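Local coordinates for putative uncharacterized protein (Mycobacterium avium, PDB 2Z6V) that probably transfers a sulfonate group to an acceptor not yet identified, and holds a bound palmitic acid, at residues E106-V111 against P264-I269; S225-Q230 against E257-V262. All blocks are in the same frame, centred on the assembly; numbering follows the deposited sequence.

Interaction 1: residues E106-V111 against P264-I269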
loop_
_atom_site.group_PDB
_atom_site.type_symbol
_atom_site.label_atom_id
_atom_site.label_comp_id
_atom_site.label_asym_id
_atom_site.label_seq_id
_atom_site.Cartn_x
_atom_site.Cartn_y
_atom_site.Cartn_z
ATOM N N GLU A 106 18.021 -1.048 -8.649
ATOM C CA GLU A 106 18.666 0.244 -8.432
ATOM C C GLU A 106 17.835 1.517 -8.462
ATOM O O GLU A 106 16.984 1.719 -9.327
ATOM C CB GLU A 106 19.843 0.402 -9.404
ATOM C CG GLU A 106 20.908 -0.670 -9.235
ATOM C CD GLU A 106 22.085 -0.498 -10.178
ATOM O OE1 GLU A 106 21.854 -0.366 -11.403
ATOM O OE2 GLU A 106 23.240 -0.508 -9.691
ATOM N N ARG A 107 18.121 2.370 -7.486
ATOM C CA ARG A 107 17.490 3.667 -7.346
ATOM C C ARG A 107 15.993 3.670 -7.597
ATOM O O ARG A 107 15.490 4.446 -8.409
ATOM C CB ARG A 107 18.184 4.653 -8.287
ATOM C CG ARG A 107 19.669 4.772 -8.012
ATOM C CD ARG A 107 20.370 5.636 -9.035
ATOM N NE ARG A 107 21.758 5.879 -8.654
ATOM C CZ ARG A 107 22.647 6.512 -9.414
ATOM N NH1 ARG A 107 23.891 6.688 -8.978
ATOM N NH2 ARG A 107 22.297 6.965 -10.612
ATOM N N PRO A 108 15.257 2.802 -6.896
ATOM C CA PRO A 108 13.806 2.754 -7.083
ATOM C C PRO A 108 13.154 4.071 -6.676
ATOM O O PRO A 108 13.543 4.690 -5.689
ATOM C CB PRO A 108 13.384 1.599 -6.182
ATOM C CG PRO A 108 14.396 1.661 -5.073
ATOM C CD PRO A 108 15.681 1.868 -5.840
ATOM N N LEU A 109 12.169 4.496 -7.452
ATOM C CA LEU A 109 11.444 5.722 -7.176
ATOM C C LEU A 109 10.348 5.291 -6.211
ATOM O O LEU A 109 9.502 4.482 -6.573
ATOM C CB LEU A 109 10.855 6.245 -8.482
ATOM C CG LEU A 109 10.451 7.707 -8.597
ATOM C CD1 LEU A 109 11.550 8.606 -8.041
ATOM C CD2 LEU A 109 10.184 8.011 -10.067
ATOM N N ILE A 110 10.367 5.813 -4.987
ATOM C CA ILE A 110 9.389 5.413 -3.976
ATOM C C ILE A 110 8.583 6.551 -3.353
ATOM O O ILE A 110 9.155 7.492 -2.798
ATOM C CB ILE A 110 10.081 4.647 -2.826
ATOM C CG1 ILE A 110 10.919 3.498 -3.389
ATOM C CG2 ILE A 110 9.038 4.106 -1.860
ATOM C CD1 ILE A 110 11.605 2.646 -2.327
ATOM N N VAL A 111 7.256 6.449 -3.424
ATOM C CA VAL A 111 6.363 7.469 -2.861
ATOM C C VAL A 111 5.893 7.062 -1.459
ATOM O O VAL A 111 5.384 5.962 -1.263
ATOM C CB VAL A 111 5.115 7.688 -3.757
ATOM C CG1 VAL A 111 4.198 8.736 -3.131
ATOM C CG2 VAL A 111 5.542 8.109 -5.153
ATOM N N PRO A 264 19.153 1.442 0.035
ATOM C CA PRO A 264 19.921 2.637 0.404
ATOM C C PRO A 264 19.963 3.746 -0.654
ATOM O O PRO A 264 20.090 4.925 -0.311
ATOM C CB PRO A 264 21.309 2.070 0.713
ATOM C CG PRO A 264 21.381 0.869 -0.180
ATOM C CD PRO A 264 20.021 0.250 0.002
ATOM N N ASP A 265 19.835 3.371 -1.925
ATOM C CA ASP A 265 19.877 4.336 -3.031
ATOM C C ASP A 265 18.508 4.873 -3.472
ATOM O O ASP A 265 18.401 5.591 -4.477
ATOM C CB ASP A 265 20.575 3.696 -4.237
ATOM C CG ASP A 265 19.830 2.463 -4.775
ATOM O OD1 ASP A 265 19.023 1.836 -4.038
ATOM O OD2 ASP A 265 20.075 2.111 -5.950
ATOM N N ALA A 266 17.470 4.528 -2.718
ATOM C CA ALA A 266 16.110 4.945 -3.031
ATOM C C ALA A 266 15.889 6.445 -3.195
ATOM O O ALA A 266 16.336 7.251 -2.385
ATOM C CB ALA A 266 15.160 4.414 -1.976
ATOM N N ARG A 267 15.190 6.809 -4.260
ATOM C CA ARG A 267 14.853 8.199 -4.511
ATOM C C ARG A 267 13.458 8.371 -3.908
ATOM O O ARG A 267 12.459 7.910 -4.454
ATOM C CB ARG A 267 14.884 8.473 -6.010
ATOM C CG ARG A 267 16.286 8.347 -6.546
ATOM C CD ARG A 267 16.378 8.648 -8.015
ATOM N NE ARG A 267 15.793 7.590 -8.832
ATOM C CZ ARG A 267 15.953 7.505 -10.148
ATOM N NH1 ARG A 267 16.682 8.420 -10.783
ATOM N NH2 ARG A 267 15.392 6.510 -10.827
ATOM N N LEU A 268 13.421 9.030 -2.757
ATOM C CA LEU A 268 12.204 9.224 -1.991
ATOM C C LEU A 268 11.317 10.416 -2.338
ATOM O O LEU A 268 11.710 11.576 -2.185
ATOM C CB LEU A 268 12.576 9.286 -0.510
ATOM C CG LEU A 268 13.493 8.161 -0.002
ATOM C CD1 LEU A 268 13.970 8.494 1.409
ATOM C CD2 LEU A 268 12.762 6.825 -0.022
ATOM N N ILE A 269 10.109 10.114 -2.803
ATOM C CA ILE A 269 9.141 11.151 -3.127
ATOM C C ILE A 269 8.189 11.208 -1.947
ATOM O O ILE A 269 7.436 10.274 -1.716
ATOM C CB ILE A 269 8.320 10.809 -4.387
ATOM C CG1 ILE A 269 9.238 10.695 -5.604
ATOM C CG2 ILE A 269 7.266 11.878 -4.622
ATOM C CD1 ILE A 269 8.515 10.298 -6.854
#

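Interaction 2: residues S225-Q230 against E257-V262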
loop_
_atom_site.group_PDB
_atom_site.type_symbol
_atom_site.label_atom_id
_atom_site.label_comp_id
_atom_site.label_asym_id
_atom_site.label_seq_id
_atom_site.Cartn_x
_atom_site.Cartn_y
_atom_site.Cartn_z
ATOM N N SER A 225 12.870 -8.331 7.462
ATOM C CA SER A 225 12.436 -9.496 6.696
ATOM C C SER A 225 11.492 -9.071 5.571
ATOM O O SER A 225 11.555 -9.591 4.455
ATOM C CB SER A 225 11.719 -10.500 7.607
ATOM O OG SER A 225 10.577 -9.923 8.227
ATOM N N THR A 226 10.629 -8.107 5.875
ATOM C CA THR A 226 9.647 -7.614 4.923
ATOM C C THR A 226 10.257 -6.879 3.735
ATOM O O THR A 226 9.960 -7.195 2.579
ATOM C CB THR A 226 8.654 -6.678 5.615
ATOM O OG1 THR A 226 8.160 -7.310 6.807
ATOM C CG2 THR A 226 7.505 -6.350 4.674
ATOM N N TYR A 227 11.101 -5.892 4.011
ATOM C CA TYR A 227 11.715 -5.160 2.919
ATOM C C TYR A 227 12.642 -6.053 2.120
ATOM O O TYR A 227 12.754 -5.900 0.902
ATOM C CB TYR A 227 12.441 -3.910 3.429
ATOM C CG TYR A 227 11.486 -2.764 3.659
ATOM C CD1 TYR A 227 10.790 -2.642 4.858
ATOM C CD2 TYR A 227 11.192 -1.864 2.632
ATOM C CE1 TYR A 227 9.813 -1.655 5.027
ATOM C CE2 TYR A 227 10.222 -0.877 2.787
ATOM C CZ TYR A 227 9.533 -0.781 3.984
ATOM O OH TYR A 227 8.549 0.172 4.135
ATOM N N GLU A 228 13.284 -7.006 2.789
ATOM C CA GLU A 228 14.178 -7.920 2.090
ATOM C C GLU A 228 13.341 -8.793 1.179
ATOM O O GLU A 228 13.783 -9.179 0.095
ATOM C CB GLU A 228 14.954 -8.777 3.082
ATOM C CG GLU A 228 16.218 -8.115 3.600
ATOM C CD GLU A 228 16.653 -8.681 4.930
ATOM O OE1 GLU A 228 16.571 -9.923 5.088
ATOM O OE2 GLU A 228 17.078 -7.889 5.810
ATOM N N TYR A 229 12.125 -9.100 1.622
ATOM C CA TYR A 229 11.215 -9.899 0.819
ATOM C C TYR A 229 10.772 -9.064 -0.393
ATOM O O TYR A 229 10.724 -9.557 -1.525
ATOM C CB TYR A 229 9.993 -10.309 1.644
ATOM C CG TYR A 229 8.965 -11.094 0.853
ATOM C CD1 TYR A 229 9.309 -12.290 0.218
ATOM C CD2 TYR A 229 7.656 -10.621 0.703
ATOM C CE1 TYR A 229 8.384 -12.989 -0.550
ATOM C CE2 TYR A 229 6.724 -11.315 -0.062
ATOM C CZ TYR A 229 7.097 -12.498 -0.689
ATOM O OH TYR A 229 6.186 -13.186 -1.461
ATOM N N GLN A 230 10.469 -7.791 -0.166
ATOM C CA GLN A 230 10.037 -6.959 -1.279
ATOM C C GLN A 230 11.071 -6.948 -2.394
ATOM O O GLN A 230 10.720 -7.081 -3.566
ATOM C CB GLN A 230 9.756 -5.526 -0.839
ATOM C CG GLN A 230 9.082 -4.730 -1.929
ATOM C CD GLN A 230 8.897 -3.281 -1.570
ATOM O OE1 GLN A 230 8.880 -2.921 -0.390
ATOM N NE2 GLN A 230 8.733 -2.435 -2.584
ATOM N N GLU A 257 13.211 3.563 8.029
ATOM C CA GLU A 257 14.524 3.079 8.433
ATOM C C GLU A 257 14.868 1.711 7.827
ATOM O O GLU A 257 15.996 1.489 7.384
ATOM C CB GLU A 257 14.631 3.013 9.959
ATOM C CG GLU A 257 14.705 4.376 10.659
ATOM C CD GLU A 257 15.638 5.367 9.957
ATOM O OE1 GLU A 257 16.596 4.918 9.290
ATOM O OE2 GLU A 257 15.420 6.594 10.083
ATOM N N ALA A 258 13.906 0.793 7.804
ATOM C CA ALA A 258 14.155 -0.531 7.240
ATOM C C ALA A 258 14.259 -0.438 5.716
ATOM O O ALA A 258 15.042 -1.157 5.087
ATOM C CB ALA A 258 13.043 -1.495 7.638
ATOM N N LEU A 259 13.455 0.450 5.130
ATOM C CA LEU A 259 13.467 0.667 3.689
ATOM C C LEU A 259 14.889 1.074 3.269
ATOM O O LEU A 259 15.499 0.436 2.407
ATOM C CB LEU A 259 12.456 1.767 3.334
ATOM C CG LEU A 259 12.221 2.176 1.874
ATOM C CD1 LEU A 259 11.001 3.073 1.795
ATOM C CD2 LEU A 259 13.424 2.899 1.314
ATOM N N LEU A 260 15.420 2.123 3.896
ATOM C CA LEU A 260 16.759 2.616 3.582
ATOM C C LEU A 260 17.822 1.539 3.697
ATOM O O LEU A 260 18.789 1.505 2.922
ATOM C CB LEU A 260 17.111 3.793 4.486
ATOM C CG LEU A 260 16.369 5.059 4.060
ATOM C CD1 LEU A 260 16.604 6.174 5.068
ATOM C CD2 LEU A 260 16.832 5.464 2.667
ATOM N N LYS A 261 17.638 0.656 4.668
ATOM C CA LYS A 261 18.559 -0.446 4.889
ATOM C C LYS A 261 18.627 -1.333 3.635
ATOM O O LYS A 261 19.708 -1.679 3.180
ATOM C CB LYS A 261 18.079 -1.277 6.076
ATOM C CG LYS A 261 19.176 -1.960 6.853
ATOM C CD LYS A 261 19.761 -1.015 7.885
ATOM C CE LYS A 261 18.733 -0.677 8.952
ATOM N NZ LYS A 261 19.315 0.188 10.019
ATOM N N VAL A 262 17.464 -1.682 3.081
ATOM C CA VAL A 262 17.361 -2.542 1.895
ATOM C C VAL A 262 17.522 -1.816 0.553
ATOM O O VAL A 262 18.059 -2.381 -0.404
ATOM C CB VAL A 262 16.016 -3.306 1.907
ATOM C CG1 VAL A 262 15.794 -4.032 0.584
ATOM C CG2 VAL A 262 16.007 -4.287 3.068
#

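Interaction 1: residues E106-V111 against P264-I269
L109 and I269 mesh on one side of two neighbouring parallel strands: CD1 of I269 butts against CD1 of L109 at 3.7 Å and touches CG of the same leucine. L109 CG points back from its own amide (chi1 -160°), and from there its CD1 branch crosses the gap, where it also meets CB of R267. V111 CG2 rests on I269 CB at 3.9 Å, continuing this apolar surface. On the opposite face, that of I110 and L268, A266 CB makes a small bump against I110 CD1 (4.0 Å), and L268 CD2 lies more loosely by I110 CB. The backbones are stitched by R267 N to P108 O, I110 N to R267 O (3.0 Å, nearly straight at 175°) and I269 N to I110 O. At the start of its strand R267 bends at chi3 (-72°), bringing NE and NH2 to R107 O in two weak bonds while R107 CB sits over one guanidinium face. In the loops before the strands, D265 OD2 accepts the R107 backbone N-H. W353 packs on L109 and R267, L259 abuts I110 and A266, and strands 244-248 and 331-335 flank this central parallel pair of a five-stranded sheet, consistent with the alpha/beta sulfotransferase fold.

Interaction 2: residues S225-Q230 against E257-V262
Y227 lays one face of its ring against the backbone of A258 and L259, with L259 CA 3.5 Å above the ring plane, displaced toward the rim. Its CG is anti to the carbonyl carbon (chi1 -81°) and chi2 is 85°, a combination that turns the flat side, rather than an edge, to the neighbouring helix. The two ring sides then meet different residues: CD1 touches A258 CB at 3.8 Å, whereas CE2 approaches L259 CB at 3.5 Å and lies near CG of that leucine. V262 fits beside the CB stem of the tyrosine. Its CG1 meets Y227 O at 3.6 Å, while CG2 packs on Y227 CB and borders E228 CG at 3.9 Å. No hydrogen bond joins the segments, whose axes are 9.0 Å apart and inclined at 44°. The tyrosine OH is hydrogen-bonded to H252 ND1, and H195 meets its ring edge-to-face. This is apolar helix-helix packing in an alpha/beta sulfotransferase fold: helix 224-238 lies over helix 256-262, itself on the parallel sheet, with the Y227 side chain about 8 Å from the bound palmitic acid.

How the interactions relate
Interactions 1 and 2 form successive layers, their centres 12 Å apart on the same side of the chain's centre. L259 joins them: on helix 256-262 it faces the tyrosine of interaction 2, while its CD2 lies 4.0 Å from A266 CB of interaction 1. Along the chain 225-230 and 257-262 fall between 106-111 and 264-269, so interaction 2 is nested in the loop that interaction 1 closes. Strand 244-248, helix 256-262 and strand 267-272 make a beta-alpha-beta crossover that spans strand 109-113, the middle strand of the five-stranded parallel sheet. Helix 224-238 thus reaches the central sheet through the crossover helix, a layered construction consistent with the sulfotransferase family.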